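Local coordinates for protein 378aa long hypothetical citrate synthase (Sulfolobus tokodaii, PDB 1VGM) that belongs to the citrate synthase family, a largely helical protein that assembles as a dimer, at residues K273-S278 with G318-A323; D92-M97 with L334-R339; S201-C206 with A345-Y350. All coordinates share one frame; numbering follows the deposited sequence.

Contact 1 (K273-S278 with G318-A323); sequences KTLAKS and GIVFYA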
ATOM      1  N   LYS A 273      25.148  18.453  -5.051  1.00  5.10           N
ATOM      2  CA  LYS A 273      26.219  19.225  -4.438  1.00  6.39           C
ATOM      3  C   LYS A 273      26.376  20.562  -5.164  1.00  5.10           C
ATOM      4  O   LYS A 273      26.410  21.613  -4.533  1.00  6.79           O
ATOM      5  CB  LYS A 273      27.538  18.442  -4.476  1.00  7.59           C
ATOM      6  CG  LYS A 273      28.695  19.138  -3.745  1.00  9.56           C
ATOM      7  CD  LYS A 273      29.969  18.311  -3.799  1.00  9.81           C
ATOM      8  CE  LYS A 273      31.193  19.116  -3.382  1.00 16.14           C
ATOM      9  NZ  LYS A 273      31.147  19.495  -1.950  1.00 22.48           N
ATOM     10  N   THR A 274      26.457  20.514  -6.491  1.00  5.81           N
ATOM     11  CA  THR A 274      26.632  21.726  -7.283  1.00  7.22           C
ATOM     12  C   THR A 274      25.460  22.688  -7.074  1.00  8.95           C
ATOM     13  O   THR A 274      25.645  23.901  -7.017  1.00  7.75           O
ATOM     14  CB  THR A 274      26.759  21.397  -8.795  1.00  9.99           C
ATOM     15  OG1 THR A 274      25.523  20.861  -9.280  1.00 16.44           O
ATOM     16  CG2 THR A 274      27.824  20.368  -9.017  1.00  6.24           C
ATOM     17  N   LEU A 275      24.253  22.146  -6.953  1.00  8.42           N
ATOM     18  CA  LEU A 275      23.116  22.957  -6.534  1.00  8.75           C
ATOM     19  C   LEU A 275      23.349  23.596  -5.173  1.00  9.97           C
ATOM     20  O   LEU A 275      23.213  24.805  -5.015  1.00 11.88           O
ATOM     21  CB  LEU A 275      21.851  22.103  -6.486  1.00  6.09           C
ATOM     22  CG  LEU A 275      21.364  21.590  -7.835  1.00  4.31           C
ATOM     23  CD1 LEU A 275      20.178  20.668  -7.617  1.00  3.66           C
ATOM     24  CD2 LEU A 275      21.007  22.778  -8.745  1.00  3.01           C
ATOM     25  N   ALA A 276      23.695  22.781  -4.184  1.00 10.68           N
ATOM     26  CA  ALA A 276      24.001  23.297  -2.854  1.00  7.50           C
ATOM     27  C   ALA A 276      25.067  24.379  -2.944  1.00  8.78           C
ATOM     28  O   ALA A 276      24.909  25.464  -2.395  1.00 11.91           O
ATOM     29  CB  ALA A 276      24.476  22.163  -1.949  1.00  8.49           C
ATOM     30  N   LYS A 277      26.152  24.079  -3.647  1.00  6.97           N
ATOM     31  CA  LYS A 277      27.249  25.021  -3.801  1.00 10.06           C
ATOM     32  C   LYS A 277      26.770  26.395  -4.252  1.00 10.40           C
ATOM     33  O   LYS A 277      27.249  27.413  -3.765  1.00 10.33           O
ATOM     34  CB  LYS A 277      28.272  24.485  -4.804  1.00  9.02           C
ATOM     35  CG  LYS A 277      29.551  25.319  -4.890  1.00 14.50           C
ATOM     36  CD  LYS A 277      30.639  24.599  -5.684  1.00 17.40           C
ATOM     37  CE  LYS A 277      31.618  25.575  -6.325  1.00 21.67           C
ATOM     38  NZ  LYS A 277      32.765  24.858  -6.954  1.00 27.97           N
ATOM     39  N   SER A 278      25.831  26.426  -5.184  1.00  9.45           N
ATOM     40  CA  SER A 278      25.427  27.690  -5.778  1.00 12.21           C
ATOM     41  C   SER A 278      24.628  28.504  -4.780  1.00 10.83           C
ATOM     42  O   SER A 278      24.794  29.719  -4.675  1.00 11.03           O
ATOM     43  CB  SER A 278      24.583  27.451  -7.026  1.00 17.49           C
ATOM     44  OG  SER A 278      23.832  28.608  -7.343  1.00 24.32           O
ATOM     45  N   GLY A 318      19.197  17.326   1.108  1.00  6.71           N
ATOM     46  CA  GLY A 318      18.503  18.085   2.132  1.00  6.03           C
ATOM     47  C   GLY A 318      18.981  19.520   2.259  1.00  6.12           C
ATOM     48  O   GLY A 318      18.190  20.402   2.574  1.00  6.88           O
ATOM     49  N   ILE A 319      20.269  19.756   2.022  1.00  9.47           N
ATOM     50  CA  ILE A 319      20.802  21.111   2.011  1.00  6.36           C
ATOM     51  C   ILE A 319      20.165  21.897   0.862  1.00  8.05           C
ATOM     52  O   ILE A 319      19.890  23.089   0.995  1.00  7.68           O
ATOM     53  CB  ILE A 319      22.347  21.108   1.839  1.00  8.19           C
ATOM     54  CG1 ILE A 319      23.021  20.548   3.098  1.00  4.33           C
ATOM     55  CG2 ILE A 319      22.853  22.522   1.566  1.00  4.36           C
ATOM     56  CD1 ILE A 319      24.532  20.389   2.967  1.00  9.14           C
ATOM     57  N   VAL A 320      19.921  21.228  -0.261  1.00  4.78           N
ATOM     58  CA  VAL A 320      19.174  21.846  -1.356  1.00  4.14           C
ATOM     59  C   VAL A 320      17.738  22.183  -0.952  1.00  7.04           C
ATOM     60  O   VAL A 320      17.280  23.303  -1.164  1.00  7.69           O
ATOM     61  CB  VAL A 320      19.128  20.929  -2.600  1.00  3.45           C
ATOM     62  CG1 VAL A 320      18.291  21.589  -3.699  1.00  6.25           C
ATOM     63  CG2 VAL A 320      20.547  20.649  -3.103  1.00  1.60           C
ATOM     64  N   PHE A 321      17.034  21.212  -0.369  1.00  6.21           N
ATOM     65  CA  PHE A 321      15.655  21.414   0.080  1.00  7.80           C
ATOM     66  C   PHE A 321      15.583  22.497   1.151  1.00  7.21           C
ATOM     67  O   PHE A 321      14.659  23.310   1.162  1.00  7.28           O
ATOM     68  CB  PHE A 321      15.072  20.117   0.656  1.00  6.36           C
ATOM     69  CG  PHE A 321      15.016  18.974  -0.321  1.00  8.11           C
ATOM     70  CD1 PHE A 321      14.965  17.654   0.135  1.00  8.79           C
ATOM     71  CD2 PHE A 321      15.011  19.204  -1.689  1.00  6.45           C
ATOM     72  CE1 PHE A 321      14.905  16.585  -0.763  1.00  7.91           C
ATOM     73  CE2 PHE A 321      14.951  18.142  -2.592  1.00  8.63           C
ATOM     74  CZ  PHE A 321      14.901  16.832  -2.131  1.00  8.63           C
ATOM     75  N   TYR A 322      16.559  22.493   2.053  1.00  7.10           N
ATOM     76  CA  TYR A 322      16.721  23.562   3.040  1.00  8.20           C
ATOM     77  C   TYR A 322      16.880  24.925   2.368  1.00  7.91           C
ATOM     78  O   TYR A 322      16.215  25.885   2.748  1.00  7.82           O
ATOM     79  CB  TYR A 322      17.944  23.275   3.917  1.00  8.94           C
ATOM     80  CG  TYR A 322      18.277  24.369   4.903  1.00  9.40           C
ATOM     81  CD1 TYR A 322      17.546  24.520   6.083  1.00  9.94           C
ATOM     82  CD2 TYR A 322      19.325  25.251   4.659  1.00 10.23           C
ATOM     83  CE1 TYR A 322      17.853  25.530   6.996  1.00 13.35           C
ATOM     84  CE2 TYR A 322      19.640  26.258   5.560  1.00 10.11           C
ATOM     85  CZ  TYR A 322      18.902  26.392   6.723  1.00 11.39           C
ATOM     86  OH  TYR A 322      19.228  27.393   7.608  1.00 16.69           O
ATOM     87  N   ALA A 323      17.765  25.008   1.373  1.00  6.70           N
ATOM     88  CA  ALA A 323      18.016  26.264   0.661  1.00  6.08           C
ATOM     89  C   ALA A 323      16.750  26.755  -0.027  1.00  9.90           C
ATOM     90  O   ALA A 323      16.517  27.965  -0.149  1.00  5.76           O
ATOM     91  CB  ALA A 323      19.128  26.071  -0.379  1.00  6.90           C
TER
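With CG2 of Val320 anti to its carbonyl carbon and CG1 anti to its backbone N (chi1 178°), one methyl of the fork is turned out of helix 314-323 against helix 267-280, where it meets Leu275 and Ala276. Ile319 puts its branch methyl CG2 anti to the backbone N, and that methyl comes up against Ala276. Val320 CG2 lies 3.9 Å from Leu275 CB and rests over the opposing main chain as well, 4.0 Å from Ala276 N. The methyl of Ala276 is met by Ile319 CG2 at 3.9 Å, with Val320 CG2 next to it at 4.4 Å from Ala276 CB. With a lone methyl on one side and a short, side-turned valine on the other, the backbones come close: the CA atoms of Ala276 and Val320 are 5.3 Å apart. The two short helical segments run in broadly the same direction, their axes 8.8 Å apart at an angle of 38°, within the mostly helical fold of the citrate synthase family. No hydrogen bond joins the segments; small aliphatic groups make up the contact. Helix 168-180 reaches both partners, with Ala176 against Leu275 and Ser177 against Val320, while Phe227 and Phe230 of helix 222-233 pack on Ile319. Beside this apolar patch, Lys273 NZ forms a salt bridge with Glu297 and a hydrogen bond with Tyr316 OH.

Contact 2 (D92-M97 with L334-R339); sequences DAIGMM and LFALSR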
ATOM      1  N   ASP A  92       2.958  13.046  10.630  1.00  8.19           N
ATOM      2  CA  ASP A  92       3.948  12.761   9.609  1.00  6.91           C
ATOM      3  C   ASP A  92       3.412  13.079   8.211  1.00  6.13           C
ATOM      4  O   ASP A  92       2.293  12.694   7.862  1.00  4.88           O
ATOM      5  CB  ASP A  92       4.357  11.289   9.696  1.00  9.75           C
ATOM      6  CG  ASP A  92       5.448  10.938   8.722  1.00 13.73           C
ATOM      7  OD1 ASP A  92       5.174  10.928   7.509  1.00 17.67           O
ATOM      8  OD2 ASP A  92       6.581  10.682   9.163  1.00 16.31           O
ATOM      9  N   ALA A  93       4.211  13.778   7.415  1.00  6.68           N
ATOM     10  CA  ALA A  93       3.754  14.266   6.115  1.00  6.72           C
ATOM     11  C   ALA A  93       3.359  13.129   5.168  1.00  3.85           C
ATOM     12  O   ALA A  93       2.393  13.244   4.420  1.00  5.87           O
ATOM     13  CB  ALA A  93       4.832  15.121   5.470  1.00  4.91           C
ATOM     14  N   ILE A  94       4.100  12.032   5.197  1.00  7.48           N
ATOM     15  CA  ILE A  94       3.748  10.878   4.379  1.00  4.31           C
ATOM     16  C   ILE A  94       2.476  10.173   4.851  1.00  7.00           C
ATOM     17  O   ILE A  94       1.718   9.651   4.034  1.00 10.38           O
ATOM     18  CB  ILE A  94       4.882   9.852   4.355  1.00  2.23           C
ATOM     19  CG1 ILE A  94       6.156  10.509   3.818  1.00  2.20           C
ATOM     20  CG2 ILE A  94       4.489   8.672   3.479  1.00  3.10           C
ATOM     21  CD1 ILE A  94       6.048  10.980   2.363  1.00  3.68           C
ATOM     22  N   GLY A  95       2.247  10.153   6.162  1.00  5.92           N
ATOM     23  CA  GLY A  95       0.918   9.854   6.677  1.00  1.60           C
ATOM     24  C   GLY A  95      -0.168  10.701   6.033  1.00  6.99           C
ATOM     25  O   GLY A  95      -1.199  10.197   5.575  1.00  1.60           O
ATOM     26  N   MET A  96       0.059  12.005   5.991  1.00  6.07           N
ATOM     27  CA  MET A  96      -0.935  12.895   5.427  1.00  8.40           C
ATOM     28  C   MET A  96      -1.083  12.669   3.923  1.00  7.20           C
ATOM     29  O   MET A  96      -2.188  12.718   3.377  1.00  9.02           O
ATOM     30  CB  MET A  96      -0.561  14.343   5.746  1.00  8.99           C
ATOM     31  CG  MET A  96      -0.718  14.679   7.238  1.00  4.75           C
ATOM     32  SD  MET A  96      -0.005  16.255   7.719  1.00 12.92           S
ATOM     33  CE  MET A  96      -1.098  17.390   6.860  1.00  6.43           C
ATOM     34  N   MET A  97       0.028  12.391   3.258  1.00  5.83           N
ATOM     35  CA  MET A  97      -0.000  12.191   1.819  1.00  7.06           C
ATOM     36  C   MET A  97      -0.718  10.900   1.446  1.00  5.52           C
ATOM     37  O   MET A  97      -1.520  10.884   0.511  1.00  5.03           O
ATOM     38  CB  MET A  97       1.421  12.178   1.255  1.00  7.71           C
ATOM     39  CG  MET A  97       1.470  12.323  -0.256  1.00 10.97           C
ATOM     40  SD  MET A  97       3.147  12.481  -0.893  1.00 12.63           S
ATOM     41  CE  MET A  97       3.764  13.810   0.097  1.00  5.00           C
ATOM     42  N   LEU A 334       9.256  15.521  -0.513  1.00  6.83           N
ATOM     43  CA  LEU A 334       9.813  16.059  -1.742  1.00  7.68           C
ATOM     44  C   LEU A 334      10.416  14.936  -2.573  1.00  7.20           C
ATOM     45  O   LEU A 334      10.387  14.986  -3.803  1.00  6.47           O
ATOM     46  CB  LEU A 334      10.880  17.104  -1.431  1.00  8.43           C
ATOM     47  CG  LEU A 334      10.368  18.398  -0.794  1.00  9.00           C
ATOM     48  CD1 LEU A 334      11.559  19.227  -0.352  1.00 10.50           C
ATOM     49  CD2 LEU A 334       9.517  19.189  -1.795  1.00 11.12           C
ATOM     50  N   PHE A 335      10.952  13.919  -1.902  1.00  4.97           N
ATOM     51  CA  PHE A 335      11.357  12.693  -2.591  1.00  4.00           C
ATOM     52  C   PHE A 335      10.140  12.025  -3.226  1.00  4.34           C
ATOM     53  O   PHE A 335      10.205  11.556  -4.351  1.00  2.61           O
ATOM     54  CB  PHE A 335      12.020  11.718  -1.613  1.00  4.10           C
ATOM     55  CG  PHE A 335      12.222  10.337  -2.181  1.00  2.92           C
ATOM     56  CD1 PHE A 335      13.402  10.015  -2.855  1.00  4.99           C
ATOM     57  CD2 PHE A 335      11.234   9.359  -2.046  1.00  3.32           C
ATOM     58  CE1 PHE A 335      13.596   8.744  -3.406  1.00  5.79           C
ATOM     59  CE2 PHE A 335      11.413   8.077  -2.593  1.00  3.97           C
ATOM     60  CZ  PHE A 335      12.602   7.768  -3.270  1.00  5.62           C
ATOM     61  N   ALA A 336       9.032  11.973  -2.493  1.00  3.28           N
ATOM     62  CA  ALA A 336       7.823  11.329  -2.997  1.00  4.44           C
ATOM     63  C   ALA A 336       7.284  12.110  -4.191  1.00  5.06           C
ATOM     64  O   ALA A 336       6.810  11.530  -5.176  1.00  3.47           O
ATOM     65  CB  ALA A 336       6.775  11.265  -1.901  1.00  4.15           C
ATOM     66  N   LEU A 337       7.372  13.432  -4.095  1.00  3.16           N
ATOM     67  CA  LEU A 337       6.900  14.318  -5.147  1.00  6.17           C
ATOM     68  C   LEU A 337       7.620  14.048  -6.460  1.00  5.92           C
ATOM     69  O   LEU A 337       7.025  14.139  -7.536  1.00  3.57           O
ATOM     70  CB  LEU A 337       7.118  15.776  -4.743  1.00  4.73           C
ATOM     71  CG  LEU A 337       6.684  16.794  -5.798  1.00  7.16           C
ATOM     72  CD1 LEU A 337       5.169  16.769  -5.959  1.00  7.67           C
ATOM     73  CD2 LEU A 337       7.165  18.178  -5.395  1.00  8.33           C
ATOM     74  N   SER A 338       8.905  13.726  -6.368  1.00  4.15           N
ATOM     75  CA  SER A 338       9.692  13.383  -7.545  1.00  4.58           C
ATOM     76  C   SER A 338       9.485  11.922  -7.980  1.00  7.08           C
ATOM     77  O   SER A 338       9.262  11.640  -9.170  1.00  5.66           O
ATOM     78  CB  SER A 338      11.172  13.637  -7.263  1.00  4.95           C
ATOM     79  OG  SER A 338      11.992  12.980  -8.211  1.00  3.69           O
ATOM     80  N   ARG A 339       9.555  11.000  -7.016  1.00  2.71           N
ATOM     81  CA  ARG A 339       9.601   9.567  -7.323  1.00  4.40           C
ATOM     82  C   ARG A 339       8.254   9.066  -7.864  1.00  5.08           C
ATOM     83  O   ARG A 339       8.175   7.992  -8.464  1.00  5.36           O
ATOM     84  CB  ARG A 339      10.006   8.772  -6.069  1.00  4.93           C
ATOM     85  CG  ARG A 339      10.003   7.229  -6.213  1.00  2.47           C
ATOM     86  CD  ARG A 339      10.891   6.723  -7.347  1.00  2.06           C
ATOM     87  NE  ARG A 339      12.242   7.265  -7.255  1.00  2.26           N
ATOM     88  CZ  ARG A 339      13.266   6.647  -6.670  1.00  5.36           C
ATOM     89  NH1 ARG A 339      13.106   5.441  -6.130  1.00  5.78           N
ATOM     90  NH2 ARG A 339      14.458   7.237  -6.628  1.00  3.55           N
TER
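Two helical segments face each other at a distance, the nearest CA atoms, those of Ile94 and Ala336, being 8.4 Å apart, and side chains from the first turns of helix 93-108 reach across to helix 331-353. Met97 and Ile94 converge on a single methyl group, that of Ala336. The sulfur of Met97 makes the nearer approach, SD lying 4.0 Å from Ala336 CB. Its chain leaves the helix with CG anti to the backbone N (chi1 -166°); this and the extended chi2 bring SD to the alanine, and the bend at chi3 turns only CE off the line of the chain. Ile94 arrives with the end of its longer branch, CD1, 4.3 Å from Ala336 CB. The contact is buried and wholly apolar, and with 91 Å² of surface covered it is a modest one. At the start of helix 93-108 Asp92 is the N-cap: its OD1 accepts two weak hydrogen bonds, from Ile94 N at 2.8 Å and from Gly95 N at 3.3 Å, so the carboxylate sits at the helix N-terminus that supplies the contacting residues. Farther along helix 331-353, the guanidinium of Arg339 lies with one face over Phe335 CZ, and its NE donates to Tyr181 O. Helix 203-214 flanks the contact, with Leu211 touching both Met97 and Ala336 and Leu214 also on Ala336, while helix 117-139 packs Thr132 and Ile135 against Met97.

Contact 3 (S201-C206 with A345-Y350); sequences SDMYSC and AHIIEY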
ATOM      1  N   SER A 201      -5.682  -2.491  -9.012  1.00  6.99           N
ATOM      2  CA  SER A 201      -6.135  -1.415  -8.137  1.00  5.99           C
ATOM      3  C   SER A 201      -5.883  -0.066  -8.799  1.00  6.48           C
ATOM      4  O   SER A 201      -4.894   0.103  -9.491  1.00  5.34           O
ATOM      5  CB  SER A 201      -5.395  -1.461  -6.797  1.00  8.89           C
ATOM      6  OG  SER A 201      -5.811  -0.393  -5.960  1.00  9.86           O
ATOM      7  N   ASP A 202      -6.773   0.894  -8.581  1.00  6.25           N
ATOM      8  CA  ASP A 202      -6.741   2.137  -9.347  1.00  7.42           C
ATOM      9  C   ASP A 202      -5.413   2.852  -9.115  1.00  7.31           C
ATOM     10  O   ASP A 202      -4.754   2.636  -8.094  1.00  7.40           O
ATOM     11  CB  ASP A 202      -7.906   3.046  -8.937  1.00  6.26           C
ATOM     12  CG  ASP A 202      -7.716   3.655  -7.558  1.00  8.35           C
ATOM     13  OD1 ASP A 202      -8.152   3.041  -6.553  1.00  6.42           O
ATOM     14  OD2 ASP A 202      -7.130   4.755  -7.484  1.00  4.58           O
ATOM     15  N   MET A 203      -5.018   3.695 -10.063  1.00  6.12           N
ATOM     16  CA  MET A 203      -3.679   4.276 -10.054  1.00  7.36           C
ATOM     17  C   MET A 203      -3.397   5.022  -8.740  1.00  8.14           C
ATOM     18  O   MET A 203      -2.288   4.954  -8.192  1.00  4.95           O
ATOM     19  CB  MET A 203      -3.516   5.229 -11.250  1.00  9.24           C
ATOM     20  CG  MET A 203      -2.257   4.983 -12.062  1.00 12.78           C
ATOM     21  SD  MET A 203      -2.025   6.059 -13.496  1.00 10.40           S
ATOM     22  CE  MET A 203      -2.282   4.882 -14.831  1.00 11.77           C
ATOM     23  N   TYR A 204      -4.399   5.734  -8.229  1.00  6.77           N
ATOM     24  CA  TYR A 204      -4.212   6.514  -7.009  1.00  6.89           C
ATOM     25  C   TYR A 204      -3.936   5.613  -5.807  1.00  7.76           C
ATOM     26  O   TYR A 204      -3.097   5.927  -4.969  1.00  5.99           O
ATOM     27  CB  TYR A 204      -5.447   7.371  -6.723  1.00  7.34           C
ATOM     28  CG  TYR A 204      -5.550   8.594  -7.595  1.00  4.56           C
ATOM     29  CD1 TYR A 204      -6.440   8.632  -8.665  1.00  5.74           C
ATOM     30  CD2 TYR A 204      -4.757   9.716  -7.353  1.00  7.02           C
ATOM     31  CE1 TYR A 204      -6.541   9.759  -9.477  1.00  7.16           C
ATOM     32  CE2 TYR A 204      -4.850  10.850  -8.162  1.00  4.35           C
ATOM     33  CZ  TYR A 204      -5.744  10.863  -9.219  1.00  7.07           C
ATOM     34  OH  TYR A 204      -5.842  11.977 -10.017  1.00  6.72           O
ATOM     35  N   SER A 205      -4.652   4.497  -5.727  1.00  7.30           N
ATOM     36  CA  SER A 205      -4.416   3.526  -4.667  1.00  7.48           C
ATOM     37  C   SER A 205      -3.066   2.813  -4.823  1.00  5.20           C
ATOM     38  O   SER A 205      -2.488   2.370  -3.836  1.00  7.64           O
ATOM     39  CB  SER A 205      -5.549   2.498  -4.637  1.00  8.09           C
ATOM     40  OG  SER A 205      -6.799   3.128  -4.399  1.00 11.49           O
ATOM     41  N   CYS A 206      -2.559   2.704  -6.048  1.00  1.60           N
ATOM     42  CA  CYS A 206      -1.217   2.156  -6.245  1.00  5.72           C
ATOM     43  C   CYS A 206      -0.170   3.092  -5.668  1.00  5.75           C
ATOM     44  O   CYS A 206       0.847   2.651  -5.132  1.00  3.84           O
ATOM     45  CB  CYS A 206      -0.926   1.931  -7.728  1.00  7.33           C
ATOM     46  SG  CYS A 206      -1.951   0.662  -8.479  1.00  5.39           S
ATOM     47  N   ALA A 345       5.341   5.444 -13.933  1.00  7.33           N
ATOM     48  CA  ALA A 345       5.937   4.838 -15.123  1.00  5.69           C
ATOM     49  C   ALA A 345       6.042   3.321 -14.965  1.00  2.43           C
ATOM     50  O   ALA A 345       5.796   2.572 -15.904  1.00  6.19           O
ATOM     51  CB  ALA A 345       7.314   5.444 -15.392  1.00  3.07           C
ATOM     52  N   HIS A 346       6.400   2.872 -13.769  1.00  4.37           N
ATOM     53  CA  HIS A 346       6.596   1.447 -13.519  1.00  6.15           C
ATOM     54  C   HIS A 346       5.299   0.641 -13.510  1.00  6.13           C
ATOM     55  O   HIS A 346       5.265  -0.479 -14.017  1.00  6.29           O
ATOM     56  CB  HIS A 346       7.326   1.225 -12.186  1.00  5.06           C
ATOM     57  CG  HIS A 346       8.816   1.303 -12.291  1.00  3.67           C
ATOM     58  ND1 HIS A 346       9.583   0.284 -12.815  1.00  6.46           N
ATOM     59  CD2 HIS A 346       9.682   2.291 -11.960  1.00  1.60           C
ATOM     60  CE1 HIS A 346      10.853   0.643 -12.807  1.00  4.55           C
ATOM     61  NE2 HIS A 346      10.941   1.858 -12.293  1.00  4.70           N
ATOM     62  N   ILE A 347       4.237   1.183 -12.922  1.00  4.99           N
ATOM     63  CA  ILE A 347       2.994   0.424 -12.855  1.00  6.02           C
ATOM     64  C   ILE A 347       2.271   0.411 -14.202  1.00  7.44           C
ATOM     65  O   ILE A 347       1.541  -0.532 -14.510  1.00  8.73           O
ATOM     66  CB  ILE A 347       2.024   0.964 -11.750  1.00  3.87           C
ATOM     67  CG1 ILE A 347       1.741   2.452 -11.958  1.00  5.58           C
ATOM     68  CG2 ILE A 347       2.627   0.724 -10.369  1.00  4.00           C
ATOM     69  CD1 ILE A 347       0.773   3.045 -10.937  1.00  4.27           C
ATOM     70  N   ILE A 348       2.480   1.448 -15.009  1.00  7.15           N
ATOM     71  CA  ILE A 348       1.922   1.476 -16.355  1.00  5.92           C
ATOM     72  C   ILE A 348       2.626   0.439 -17.226  1.00  8.02           C
ATOM     73  O   ILE A 348       1.977  -0.299 -17.970  1.00  7.95           O
ATOM     74  CB  ILE A 348       2.069   2.885 -17.001  1.00  6.95           C
ATOM     75  CG1 ILE A 348       1.148   3.875 -16.292  1.00  6.93           C
ATOM     76  CG2 ILE A 348       1.690   2.836 -18.476  1.00  4.33           C
ATOM     77  CD1 ILE A 348       1.239   5.288 -16.824  1.00  6.82           C
ATOM     78  N   GLU A 349       3.952   0.374 -17.128  1.00  7.43           N
ATOM     79  CA  GLU A 349       4.707  -0.695 -17.782  1.00  8.61           C
ATOM     80  C   GLU A 349       4.163  -2.046 -17.358  1.00  7.23           C
ATOM     81  O   GLU A 349       3.870  -2.899 -18.198  1.00  7.90           O
ATOM     82  CB  GLU A 349       6.190  -0.616 -17.410  1.00 10.73           C
ATOM     83  CG  GLU A 349       7.041   0.162 -18.389  1.00 11.12           C
ATOM     84  CD  GLU A 349       8.521   0.094 -18.063  1.00 13.97           C
ATOM     85  OE1 GLU A 349       9.333   0.343 -18.980  1.00 11.38           O
ATOM     86  OE2 GLU A 349       8.875  -0.200 -16.899  1.00 12.69           O
ATOM     87  N   TYR A 350       4.036  -2.240 -16.049  1.00  4.83           N
ATOM     88  CA  TYR A 350       3.586  -3.521 -15.519  1.00  7.21           C
ATOM     89  C   TYR A 350       2.202  -3.882 -16.047  1.00  8.28           C
ATOM     90  O   TYR A 350       1.997  -4.981 -16.565  1.00  6.93           O
ATOM     91  CB  TYR A 350       3.546  -3.503 -13.991  1.00  2.21           C
ATOM     92  CG  TYR A 350       3.423  -4.893 -13.401  1.00  3.69           C
ATOM     93  CD1 TYR A 350       4.522  -5.751 -13.365  1.00  5.41           C
ATOM     94  CD2 TYR A 350       2.210  -5.360 -12.895  1.00  1.60           C
ATOM     95  CE1 TYR A 350       4.423  -7.041 -12.837  1.00  6.28           C
ATOM     96  CE2 TYR A 350       2.097  -6.655 -12.364  1.00  5.35           C
ATOM     97  CZ  TYR A 350       3.212  -7.487 -12.341  1.00  6.57           C
ATOM     98  OH  TYR A 350       3.125  -8.768 -11.839  1.00  6.36           O
TER
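Ile347 and Met203 bury the most surface here, and they meet where CD1 of the isoleucine lies 3.8 Å from Met203 CG. Ile347 holds CG1 between its backbone N and carbonyl carbon (chi1 55°), with chi2 extended, and this carries CD1 across to helix 203-214. The same methyl touches Cys206 CB, also at 3.8 Å, so it lodges between two residues one helical turn apart. Met203 crosses Ile347 at a slant, then bends at chi3 to carry its terminal methyl on to the next residue of helix 331-353: CE is 3.9 Å from Ile348 CG1 and 4.1 Å from Ile348 CD1. The methionine thus crosses two successive isoleucines, meeting one with CG and the other with its terminal methyl. Leu120 and Ile124 of helix 117-139 also pack on Met203, and Ser197 of helix 188-197 touches both Cys206 and Ile347. Asp202 caps the first turn of helix 203-214, OD2 accepting from Ser205 N at 3.0 Å, with the donor well above the carboxylate plane. On its other oxygen Asp202 forms a salt bridge with Lys215 of the second subunit. Aliphatic carbons alone bridge the two helices, which implies cohesion through close fit and exclusion of water, while Asp202 OD1 and Ser205 OG at the helix start bond to the second subunit.

How the contacts relate
The three contacts join helices of the same largely helical fold. Contacts 2 and 3 share helix 331-353, which meets helix 93-108 near its start and helix 203-214 farther along; their centres are 17 Å apart, and along the chain their segments alternate. Contact 1 joins helices 267-280 and 314-323 and is nested inside the loops closed by both others. It lies across the chain's centre from contact 3, the two centres 32 Å apart. Contacts 1 and 2 touch, Phe321 CG being 3.5 Å from Leu334 CD1. Helix 331-353, next in the chain after helix 314-323, thus ties sequence-distant helices together, and contacts 2 and 3 also reach the second subunit.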